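Local coordinates for protein reducing end xylose-releasing exo-oligoxylanase (PDB 1WU4) that hydrolyses xylooligosaccharides of three or more units, releasing xylose from the reducing end with inversion of anomeric configuration, at residues A[177-182]-A[245-250]; A[251-254]-A[258-261]; A[293-298]-A[304-309]; A[345-350]-A[367-372]. The protein carries 1 engineered substitution. All coordinates share one frame; numbering follows the deposited sequence.

From the surface loops of contact 1 to the buried helices of contact 4, the chemistry changes with place in the fold. In contact 1 two loops meet through an amide nitrogen set over a tyrosine ring. Contact 2 is partly buried and closes a short loop with a carboxylate-to-backbone bond; it touches contact 1 through Tyr246 and Glu254. It also touches contact 3: Phe260 N is probably hydrogen-bonded to Tyr306 O, and Phe260 packs on Phe295. Contact 3, again partly buried, replaces polar grip by an aromatic cluster between a helix end and a strand. Contact 4 is wholly apolar between its helices and touches none of the others; contact 1 lies across the chain's centre from it.

Contact 1 of 4, residues A[177-182]-A[245-250]; sequences MWNRDN and AYYDGT
Asn182 lays its amide nitrogen over the ring of Tyr247: ND2 sits 3.4 Å above the ring plane, close to its centre, and CD2 of Tyr247 is its nearest atom at 3.4 Å. The amide and ring planes stand 70° apart, so the two flat groups do not stack; it is the NH2 end that meets the pi face. Asn182 reaches this place with CG lodged between its own backbone N and carbonyl carbon (chi1 60°), and the other end of the amide is held as well, OD1 accepting from the backbone N of Leu184. A second touch lies at the phenol end, where Asn179 CB comes to 3.7 Å from Tyr247 OH. Glu192 ties this corner together, for its OE1 is hydrogen-bonded both to Tyr247 OH and to Asn179 ND2.

Two loops of the (alpha/alpha)6 barrel of glycoside hydrolase family 8 meet in this way on the protein surface, one following helix 154-167 and the other leaving strand 245-246, which pairs antiparallel with strand 193-194.

Each loop carries its own internal brace. In 177-182, Asn179 OD1 accepts from Asn182 N at 2.9 Å, an Asx motif that ties the two asparagines touching Tyr247 to each other. In 245-250, a type I turn runs from Tyr246 to Gly249, where a beta carbon would press on the carbonyl O of Asp248. Within this turn, Asp248 OD1 accepts from Thr250 N at 2.8 Å, an Asx turn, and from Thr250 OG1 as well.

Contact 2 of 4, residues A[251-254]-A[258-261]; sequences PNDE and GHFF
Asp253 turns its carboxylate toward both Gly258 and His259, and the two meetings differ in kind. Against His259 the carboxylate and imidazole planes lie 72° apart, and the approach slants onto the ring. NE2 of His259 stands 3.2 Å from OD1 of Asp253, at an angle too poor for a hydrogen bond to that oxygen. A clear hydrogen bond runs from Gly258 N to Asp253 OD1 over 2.9 Å, reaching the oxygen from the anti side and tilted out of the carboxylate plane. Its N-H...O angle is 151°. A chi1 of -162° swings the acid of Asp253 away from its own amide and across the loop to meet this donor.

Gly258 can come so close because it lacks a side chain; a beta carbon there would run into CB of Asp253. Pro251 packs at the carbonyl end of Gly258, its CB 3.3 Å from Gly258 O. Asn252 faces away and forms an Asx turn, OD1 accepting from Glu254 N at 3.0 Å.

Asp263, by similarity the proton acceptor of the active site, follows shortly after in the chain. The whole loop links strand 245-246 to helix 265-278: Asn252 is bonded through its backbone to Tyr244, the His259 ring meets Phe313 of strand 312-313, and Phe260 pairs its backbone with Tyr306 of strand 304-306.

Contact 3 of 4, residues A[293-298]-A[304-309]; sequences AFFADK and RRYKID
Phe294 drives its ring edge into a face of Tyr306, and this is the tight half of the contact. The pair is T-shaped, with planes at 90° and centroids 5.1 Å apart; CE2 and CZ of the phenylalanine are the atoms over the tyrosine. A chi1 of -179° carries the Phe294 ring off the helix toward the strand. Phe295 joins obliquely, CE1 coming within 3.6 Å of Tyr306 CE2. On the opposite face of the tyrosine lies the backbone of Arg304, whose N also donates to Tyr306 OH at 3.1 Å, so the phenol is fixed at its tip. Were Tyr306 cut back to an alanine, Arg304 N would probably lose its acceptor and the edge of Phe294 the face it meets.

Toward solvent the packing gives way to polar links. Lys298 brushes the phenol with its aliphatic part, CD lying 3.5 Å from Tyr306 OH, then bends at its last torsion so that NZ sits over the Phe294 ring. There NZ is bonded to Phe294 O at 2.7 Å and makes a salt bridge to OD1 of exposed Asp297, whose hydrogen bond is weak.

Phe295 continues inward, meeting Tyr303 edge-to-face and Leu323 of helix 320-329. Together Phe294, Phe295 and Tyr306 make an aromatic cluster joining the end of helix 282-295 to strand 304-306, at the periphery of the (alpha/alpha)6 barrel.

Contact 4 of 4, residues A[345-350]-A[367-372]; sequences DLFWNT and FAMLAL
Phe347 inserts its ring between the side chains that Ala368, Met369 and Leu372 project from the facing helix. The apolar touches come from one side of the ring, CD2, CE2 and CZ: CZ lies 3.6 Å from Ala368 CB, and CD2 lies 3.7 Å from Leu372 CD1. Ala368 and Leu372 are one helical turn apart, so their methyl groups take up neighbouring places along the same side of the helix. CG of Phe347 stands anti to the backbone N (chi1 177°), which directs the ring toward helix 358-372. Shortening Phe347 to an alanine is likely to open a hole between the two helices and strip Ala368, Met369 and Leu372 of their shared partner.

The sulfur makes a contact of another kind. Met369 SD lies 5.0 Å from the centroid of the Phe347 ring, 51° off the normal, an oblique Met-aromatic contact; bends at chi2 and chi3 curl the chain back to bring it there.

The two helices, 340-348 and 358-372, follow one another in the (alpha/alpha)6 barrel, and the contact is buried among further helices. Phe18 of helix 17-20 touches Phe347, Met369 and Leu372, while Ala325 and Ala328 of helix 320-329 also pack on Phe347.

No hydrogen bond crosses between the two segments. Among the local ones, Thr350 OG1 donates to Leu346 O at 2.7 Å, from above the carbonyl plane, and Thr350 N to Phe347 O at 3.0 Å, both where helix 340-348 has just ended; Thr350 O is bonded to Tyr365 OH. In the other helix, Leu372 N bonds to Ala368 O at 2.9 Å in regular helical fashion.

Contact 1 of 4, residues A[177-182]-A[245-250]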
# COMPACT_ATOMS: atom_id res chain seq x y z
N MET A 177 -6.08 -13.99 8.20
CA MET A 177 -6.34 -12.66 7.67
C MET A 177 -7.02 -12.71 6.31
O MET A 177 -7.39 -11.69 5.75
CB MET A 177 -5.04 -11.85 7.58
CG MET A 177 -4.54 -11.38 8.93
SD MET A 177 -3.15 -10.26 8.78
CE MET A 177 -3.18 -9.48 10.39
N TRP A 178 -7.16 -13.93 5.78
CA TRP A 178 -7.83 -14.16 4.51
C TRP A 178 -8.93 -15.17 4.78
O TRP A 178 -8.72 -16.13 5.53
CB TRP A 178 -6.87 -14.76 3.47
CG TRP A 178 -6.17 -13.75 2.62
CD1 TRP A 178 -6.47 -13.41 1.33
CD2 TRP A 178 -5.06 -12.94 3.01
NE1 TRP A 178 -5.62 -12.43 0.90
CE2 TRP A 178 -4.74 -12.12 1.90
CE3 TRP A 178 -4.31 -12.82 4.18
CZ2 TRP A 178 -3.70 -11.19 1.94
CZ3 TRP A 178 -3.27 -11.89 4.22
CH2 TRP A 178 -2.98 -11.09 3.10
N ASN A 179 -10.10 -14.96 4.18
CA ASN A 179 -11.17 -15.92 4.34
C ASN A 179 -10.76 -17.08 3.43
O ASN A 179 -10.51 -16.87 2.25
CB ASN A 179 -12.50 -15.32 3.90
CG ASN A 179 -13.64 -16.32 3.94
OD1 ASN A 179 -13.73 -17.20 3.09
ND2 ASN A 179 -14.51 -16.18 4.94
N ARG A 180 -10.67 -18.27 3.99
CA ARG A 180 -10.24 -19.45 3.24
C ARG A 180 -11.18 -19.88 2.11
O ARG A 180 -10.74 -20.49 1.14
CB ARG A 180 -10.01 -20.62 4.19
CG ARG A 180 -8.92 -20.35 5.22
CD ARG A 180 -7.55 -20.24 4.56
NE ARG A 180 -7.08 -21.53 4.05
CZ ARG A 180 -6.74 -22.56 4.82
NH1 ARG A 180 -6.32 -23.69 4.27
NH2 ARG A 180 -6.80 -22.45 6.14
N ASP A 181 -12.46 -19.56 2.25
CA ASP A 181 -13.44 -19.95 1.24
C ASP A 181 -13.48 -19.03 0.02
O ASP A 181 -13.50 -19.50 -1.11
CB ASP A 181 -14.83 -20.04 1.86
CG ASP A 181 -14.91 -21.09 2.95
OD1 ASP A 181 -14.48 -22.24 2.71
OD2 ASP A 181 -15.40 -20.77 4.06
N ASN A 182 -13.49 -17.71 0.25
CA ASN A 182 -13.53 -16.78 -0.87
C ASN A 182 -12.18 -16.21 -1.27
O ASN A 182 -12.08 -15.46 -2.24
CB ASN A 182 -14.53 -15.64 -0.60
CG ASN A 182 -14.19 -14.83 0.64
OD1 ASN A 182 -13.02 -14.60 0.94
ND2 ASN A 182 -15.22 -14.38 1.34
N ALA A 245 -15.99 -2.67 2.69
CA ALA A 245 -17.03 -3.28 1.86
C ALA A 245 -17.26 -4.71 2.31
O ALA A 245 -16.34 -5.38 2.77
CB ALA A 245 -16.62 -3.25 0.39
N TYR A 246 -18.49 -5.18 2.17
CA TYR A 246 -18.82 -6.55 2.53
C TYR A 246 -18.23 -7.44 1.45
O TYR A 246 -17.76 -6.95 0.42
CB TYR A 246 -20.34 -6.72 2.58
CG TYR A 246 -21.00 -5.90 3.65
CD1 TYR A 246 -20.77 -6.17 5.00
CD2 TYR A 246 -21.86 -4.85 3.33
CE1 TYR A 246 -21.37 -5.41 6.00
CE2 TYR A 246 -22.47 -4.08 4.32
CZ TYR A 246 -22.22 -4.37 5.65
OH TYR A 246 -22.84 -3.62 6.64
N TYR A 247 -18.23 -8.75 1.67
CA TYR A 247 -17.70 -9.65 0.66
C TYR A 247 -18.54 -9.57 -0.61
O TYR A 247 -18.04 -9.84 -1.70
CB TYR A 247 -17.68 -11.10 1.16
CG TYR A 247 -16.72 -11.37 2.30
CD1 TYR A 247 -15.46 -10.78 2.35
CD2 TYR A 247 -17.07 -12.26 3.31
CE1 TYR A 247 -14.57 -11.07 3.38
CE2 TYR A 247 -16.18 -12.56 4.34
CZ TYR A 247 -14.93 -11.97 4.37
OH TYR A 247 -14.06 -12.27 5.39
N ASP A 248 -19.80 -9.18 -0.47
CA ASP A 248 -20.67 -9.07 -1.64
C ASP A 248 -20.34 -7.85 -2.49
O ASP A 248 -20.96 -7.63 -3.53
CB ASP A 248 -22.16 -9.07 -1.24
CG ASP A 248 -22.56 -7.86 -0.41
OD1 ASP A 248 -22.02 -6.76 -0.63
OD2 ASP A 248 -23.45 -8.00 0.46
N GLY A 249 -19.36 -7.07 -2.05
CA GLY A 249 -18.93 -5.91 -2.80
C GLY A 249 -19.53 -4.57 -2.43
O GLY A 249 -18.94 -3.52 -2.74
N THR A 250 -20.68 -4.57 -1.76
CA THR A 250 -21.32 -3.32 -1.39
C THR A 250 -20.66 -2.68 -0.17
O THR A 250 -20.02 -3.35 0.64
CB THR A 250 -22.84 -3.51 -1.13
OG1 THR A 250 -23.05 -4.37 -0.02
CG2 THR A 250 -23.51 -4.11 -2.38

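Contact 2 of 4, residues A[251-254]-A[258-261]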
# COMPACT_ATOMS: atom_id res chain seq x y z
N PRO A 251 -20.81 -1.35 -0.01
CA PRO A 251 -20.20 -0.64 1.12
C PRO A 251 -20.69 -1.03 2.50
O PRO A 251 -21.87 -1.31 2.70
CB PRO A 251 -20.52 0.82 0.82
CG PRO A 251 -20.72 0.86 -0.67
CD PRO A 251 -21.49 -0.41 -0.92
N ASN A 252 -19.77 -1.05 3.46
CA ASN A 252 -20.11 -1.32 4.85
C ASN A 252 -20.01 0.06 5.51
O ASN A 252 -18.91 0.54 5.81
CB ASN A 252 -19.11 -2.27 5.50
CG ASN A 252 -19.33 -2.40 7.00
OD1 ASN A 252 -20.16 -1.70 7.58
ND2 ASN A 252 -18.59 -3.31 7.63
N ASP A 253 -21.16 0.69 5.73
CA ASP A 253 -21.20 2.02 6.32
C ASP A 253 -21.68 2.00 7.77
O ASP A 253 -22.12 3.03 8.29
CB ASP A 253 -22.11 2.92 5.48
CG ASP A 253 -21.87 4.39 5.74
OD1 ASP A 253 -20.69 4.78 5.89
OD2 ASP A 253 -22.85 5.16 5.78
N GLU A 254 -21.59 0.85 8.41
CA GLU A 254 -22.03 0.70 9.80
C GLU A 254 -21.38 1.72 10.72
O GLU A 254 -22.00 2.19 11.67
CB GLU A 254 -21.72 -0.71 10.29
CG GLU A 254 -22.60 -1.79 9.65
CD GLU A 254 -22.12 -3.19 9.95
OE1 GLU A 254 -21.62 -3.42 11.07
OE2 GLU A 254 -22.26 -4.07 9.07
N GLY A 258 -18.32 3.57 4.62
CA GLY A 258 -18.87 3.13 3.35
C GLY A 258 -18.79 4.10 2.19
O GLY A 258 -19.50 3.93 1.20
N HIS A 259 -17.93 5.11 2.29
CA HIS A 259 -17.82 6.10 1.22
C HIS A 259 -16.41 6.21 0.66
O HIS A 259 -15.51 5.48 1.07
CB HIS A 259 -18.29 7.46 1.77
CG HIS A 259 -19.60 7.38 2.50
ND1 HIS A 259 -20.77 7.00 1.88
CD2 HIS A 259 -19.90 7.57 3.80
CE1 HIS A 259 -21.74 6.96 2.78
NE2 HIS A 259 -21.24 7.29 3.95
N PHE A 260 -16.24 7.11 -0.31
CA PHE A 260 -14.93 7.32 -0.92
C PHE A 260 -14.17 8.31 -0.06
O PHE A 260 -14.46 9.51 -0.06
CB PHE A 260 -15.06 7.87 -2.34
CG PHE A 260 -13.76 7.95 -3.08
CD1 PHE A 260 -13.13 6.80 -3.53
CD2 PHE A 260 -13.14 9.18 -3.30
CE1 PHE A 260 -11.91 6.86 -4.20
CE2 PHE A 260 -11.92 9.25 -3.97
CZ PHE A 260 -11.30 8.09 -4.42
N PHE A 261 -13.20 7.79 0.70
CA PHE A 261 -12.41 8.63 1.57
C PHE A 261 -10.98 8.09 1.68
O PHE A 261 -10.54 7.30 0.85
CB PHE A 261 -13.07 8.73 2.96
CG PHE A 261 -12.83 10.04 3.66
CD1 PHE A 261 -12.36 10.07 4.97
CD2 PHE A 261 -13.08 11.25 3.02
CE1 PHE A 261 -12.15 11.28 5.63
CE2 PHE A 261 -12.87 12.47 3.67
CZ PHE A 261 -12.41 12.48 4.98

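Contact 3 of 4, residues A[293-298]-A[304-309]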
# COMPACT_ATOMS: atom_id res chain seq x y z
N ALA A 293 -12.03 10.79 -14.75
CA ALA A 293 -13.10 11.58 -15.35
C ALA A 293 -13.90 12.26 -14.24
O ALA A 293 -14.30 13.42 -14.36
CB ALA A 293 -14.00 10.69 -16.19
N PHE A 294 -14.13 11.53 -13.15
CA PHE A 294 -14.89 12.07 -12.04
C PHE A 294 -14.23 13.31 -11.43
O PHE A 294 -14.91 14.26 -11.04
CB PHE A 294 -15.07 11.01 -10.95
CG PHE A 294 -15.86 11.50 -9.77
CD1 PHE A 294 -17.24 11.65 -9.86
CD2 PHE A 294 -15.22 11.85 -8.58
CE1 PHE A 294 -17.97 12.14 -8.79
CE2 PHE A 294 -15.95 12.34 -7.50
CZ PHE A 294 -17.33 12.48 -7.60
N PHE A 295 -12.90 13.29 -11.34
CA PHE A 295 -12.17 14.40 -10.76
C PHE A 295 -11.70 15.46 -11.75
O PHE A 295 -11.17 16.50 -11.35
CB PHE A 295 -10.98 13.87 -9.95
CG PHE A 295 -11.38 13.24 -8.65
CD1 PHE A 295 -11.84 14.04 -7.60
CD2 PHE A 295 -11.33 11.86 -8.47
CE1 PHE A 295 -12.26 13.47 -6.40
CE2 PHE A 295 -11.74 11.28 -7.27
CZ PHE A 295 -12.21 12.09 -6.23
N ALA A 296 -11.93 15.22 -13.04
CA ALA A 296 -11.50 16.15 -14.09
C ALA A 296 -11.99 17.58 -13.92
O ALA A 296 -11.27 18.53 -14.23
CB ALA A 296 -11.92 15.61 -15.45
N ASP A 297 -13.22 17.74 -13.45
CA ASP A 297 -13.80 19.06 -13.27
C ASP A 297 -13.85 19.50 -11.81
O ASP A 297 -14.62 20.40 -11.46
CB ASP A 297 -15.22 19.09 -13.87
CG ASP A 297 -16.21 18.29 -13.04
OD1 ASP A 297 -15.84 17.21 -12.53
OD2 ASP A 297 -17.37 18.75 -12.91
N LYS A 298 -13.03 18.89 -10.97
CA LYS A 298 -13.00 19.22 -9.55
C LYS A 298 -11.64 19.75 -9.11
O LYS A 298 -10.60 19.21 -9.48
CB LYS A 298 -13.38 17.99 -8.72
CG LYS A 298 -14.79 17.50 -8.99
CD LYS A 298 -15.13 16.25 -8.19
CE LYS A 298 -16.59 15.87 -8.39
NZ LYS A 298 -16.92 15.65 -9.82
N ARG A 304 -13.92 16.50 -1.69
CA ARG A 304 -14.73 16.15 -0.52
C ARG A 304 -14.73 14.65 -0.29
O ARG A 304 -14.01 13.90 -0.95
CB ARG A 304 -16.20 16.52 -0.75
CG ARG A 304 -16.47 17.86 -1.40
CD ARG A 304 -16.13 19.00 -0.46
NE ARG A 304 -16.55 20.28 -1.03
CZ ARG A 304 -17.81 20.69 -1.10
NH1 ARG A 304 -18.80 19.93 -0.63
NH2 ARG A 304 -18.09 21.87 -1.65
N ARG A 305 -15.54 14.25 0.68
CA ARG A 305 -15.79 12.84 0.94
C ARG A 305 -16.98 12.69 -0.01
O ARG A 305 -17.82 13.59 -0.09
CB ARG A 305 -16.26 12.62 2.38
CG ARG A 305 -16.69 11.17 2.66
CD ARG A 305 -17.47 11.04 3.97
NE ARG A 305 -16.67 11.35 5.15
CZ ARG A 305 -15.87 10.48 5.77
NH1 ARG A 305 -15.75 9.24 5.33
NH2 ARG A 305 -15.21 10.86 6.85
N TYR A 306 -17.04 11.59 -0.75
CA TYR A 306 -18.15 11.38 -1.68
C TYR A 306 -18.76 10.01 -1.46
O TYR A 306 -18.06 9.07 -1.07
CB TYR A 306 -17.67 11.41 -3.13
CG TYR A 306 -16.92 12.65 -3.56
CD1 TYR A 306 -17.59 13.78 -4.01
CD2 TYR A 306 -15.53 12.68 -3.50
CE1 TYR A 306 -16.89 14.93 -4.39
CE2 TYR A 306 -14.82 13.81 -3.88
CZ TYR A 306 -15.51 14.93 -4.32
OH TYR A 306 -14.80 16.05 -4.67
N LYS A 307 -20.07 9.90 -1.69
CA LYS A 307 -20.69 8.59 -1.62
C LYS A 307 -20.08 7.98 -2.88
O LYS A 307 -19.65 8.72 -3.77
CB LYS A 307 -22.21 8.70 -1.74
CG LYS A 307 -22.85 9.50 -0.62
CD LYS A 307 -24.37 9.50 -0.67
CE LYS A 307 -24.95 8.20 -0.16
NZ LYS A 307 -26.43 8.26 -0.07
N ILE A 308 -20.02 6.66 -2.99
CA ILE A 308 -19.38 6.10 -4.17
C ILE A 308 -20.09 6.44 -5.48
O ILE A 308 -19.48 6.34 -6.54
CB ILE A 308 -19.16 4.57 -4.06
CG1 ILE A 308 -20.50 3.83 -3.93
CG2 ILE A 308 -18.26 4.28 -2.86
CD1 ILE A 308 -20.35 2.32 -4.03
N ASP A 309 -21.34 6.86 -5.41
CA ASP A 309 -22.05 7.22 -6.64
C ASP A 309 -21.72 8.65 -7.07
O ASP A 309 -22.24 9.14 -8.07
CB ASP A 309 -23.57 7.03 -6.48
CG ASP A 309 -24.21 8.06 -5.57
OD1 ASP A 309 -23.49 8.87 -4.96
OD2 ASP A 309 -25.45 8.06 -5.47

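Contact 4 of 4, residues A[345-350]-A[367-372]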
# COMPACT_ATOMS: atom_id res chain seq x y z
N ASP A 345 0.60 15.53 -14.55
CA ASP A 345 1.05 16.92 -14.47
C ASP A 345 0.59 17.56 -13.16
O ASP A 345 1.34 18.31 -12.53
CB ASP A 345 0.51 17.75 -15.64
CG ASP A 345 1.18 17.43 -16.96
OD1 ASP A 345 2.32 16.92 -16.95
OD2 ASP A 345 0.57 17.69 -18.01
N LEU A 346 -0.64 17.27 -12.75
CA LEU A 346 -1.17 17.83 -11.51
C LEU A 346 -0.28 17.40 -10.35
O LEU A 346 0.09 18.21 -9.50
CB LEU A 346 -2.61 17.35 -11.28
CG LEU A 346 -3.28 17.84 -9.99
CD1 LEU A 346 -3.33 19.37 -9.98
CD2 LEU A 346 -4.68 17.25 -9.87
N PHE A 347 0.06 16.12 -10.32
CA PHE A 347 0.90 15.57 -9.27
C PHE A 347 2.28 16.24 -9.28
O PHE A 347 2.80 16.62 -8.23
CB PHE A 347 1.02 14.05 -9.46
CG PHE A 347 1.94 13.37 -8.47
CD1 PHE A 347 1.85 13.64 -7.11
CD2 PHE A 347 2.86 12.43 -8.91
CE1 PHE A 347 2.68 12.98 -6.20
CE2 PHE A 347 3.69 11.76 -8.01
CZ PHE A 347 3.60 12.03 -6.65
N TRP A 348 2.86 16.40 -10.46
CA TRP A 348 4.17 17.03 -10.56
C TRP A 348 4.12 18.45 -9.98
O TRP A 348 5.06 18.90 -9.32
CB TRP A 348 4.63 17.09 -12.02
CG TRP A 348 6.03 17.61 -12.18
CD1 TRP A 348 6.42 18.91 -12.28
CD2 TRP A 348 7.23 16.82 -12.23
NE1 TRP A 348 7.79 18.99 -12.39
CE2 TRP A 348 8.31 17.72 -12.36
CE3 TRP A 348 7.49 15.45 -12.16
CZ2 TRP A 348 9.64 17.28 -12.44
CZ3 TRP A 348 8.81 15.01 -12.24
CH2 TRP A 348 9.87 15.93 -12.38
N ASN A 349 3.00 19.13 -10.20
CA ASN A 349 2.84 20.50 -9.72
C ASN A 349 2.28 20.60 -8.30
O ASN A 349 1.89 21.68 -7.86
CB ASN A 349 1.95 21.27 -10.69
CG ASN A 349 2.59 21.43 -12.06
OD1 ASN A 349 1.98 21.13 -13.08
ND2 ASN A 349 3.83 21.91 -12.07
N THR A 350 2.26 19.48 -7.59
CA THR A 350 1.77 19.45 -6.21
C THR A 350 2.92 19.13 -5.27
O THR A 350 3.48 18.03 -5.32
CB THR A 350 0.68 18.38 -6.02
OG1 THR A 350 -0.42 18.64 -6.90
CG2 THR A 350 0.17 18.37 -4.58
N PHE A 367 5.29 6.77 -2.96
CA PHE A 367 5.00 5.57 -3.74
C PHE A 367 4.70 5.95 -5.19
O PHE A 367 5.18 5.31 -6.12
CB PHE A 367 3.81 4.80 -3.16
CG PHE A 367 4.16 3.94 -1.97
CD1 PHE A 367 5.32 3.17 -1.96
CD2 PHE A 367 3.29 3.87 -0.89
CE1 PHE A 367 5.61 2.34 -0.87
CE2 PHE A 367 3.58 3.04 0.20
CZ PHE A 367 4.74 2.28 0.21
N ALA A 368 3.93 7.02 -5.38
CA ALA A 368 3.59 7.48 -6.72
C ALA A 368 4.82 7.99 -7.46
O ALA A 368 4.96 7.79 -8.67
CB ALA A 368 2.52 8.56 -6.65
N MET A 369 5.72 8.65 -6.74
CA MET A 369 6.94 9.17 -7.35
C MET A 369 7.80 8.00 -7.82
O MET A 369 8.39 8.05 -8.90
CB MET A 369 7.73 10.02 -6.35
CG MET A 369 8.66 11.03 -7.01
SD MET A 369 7.76 12.27 -7.98
CE MET A 369 7.60 13.58 -6.79
N LEU A 370 7.86 6.95 -7.02
CA LEU A 370 8.65 5.78 -7.39
C LEU A 370 8.01 5.06 -8.58
O LEU A 370 8.69 4.75 -9.55
CB LEU A 370 8.76 4.81 -6.21
CG LEU A 370 9.60 5.28 -5.01
CD1 LEU A 370 9.48 4.28 -3.88
CD2 LEU A 370 11.06 5.43 -5.43
N ALA A 371 6.71 4.80 -8.50
CA ALA A 371 6.02 4.09 -9.57
C ALA A 371 6.00 4.83 -10.90
O ALA A 371 6.27 4.24 -11.96
CB ALA A 371 4.59 3.75 -9.14
N LEU A 372 5.69 6.12 -10.87
CA LEU A 372 5.63 6.89 -12.11
C LEU A 372 6.98 7.13 -12.77
O LEU A 372 7.04 7.48 -13.95
CB LEU A 372 4.92 8.22 -11.85
CG LEU A 372 3.42 8.09 -11.57
CD1 LEU A 372 2.88 9.40 -11.01
CD2 LEU A 372 2.67 7.70 -12.84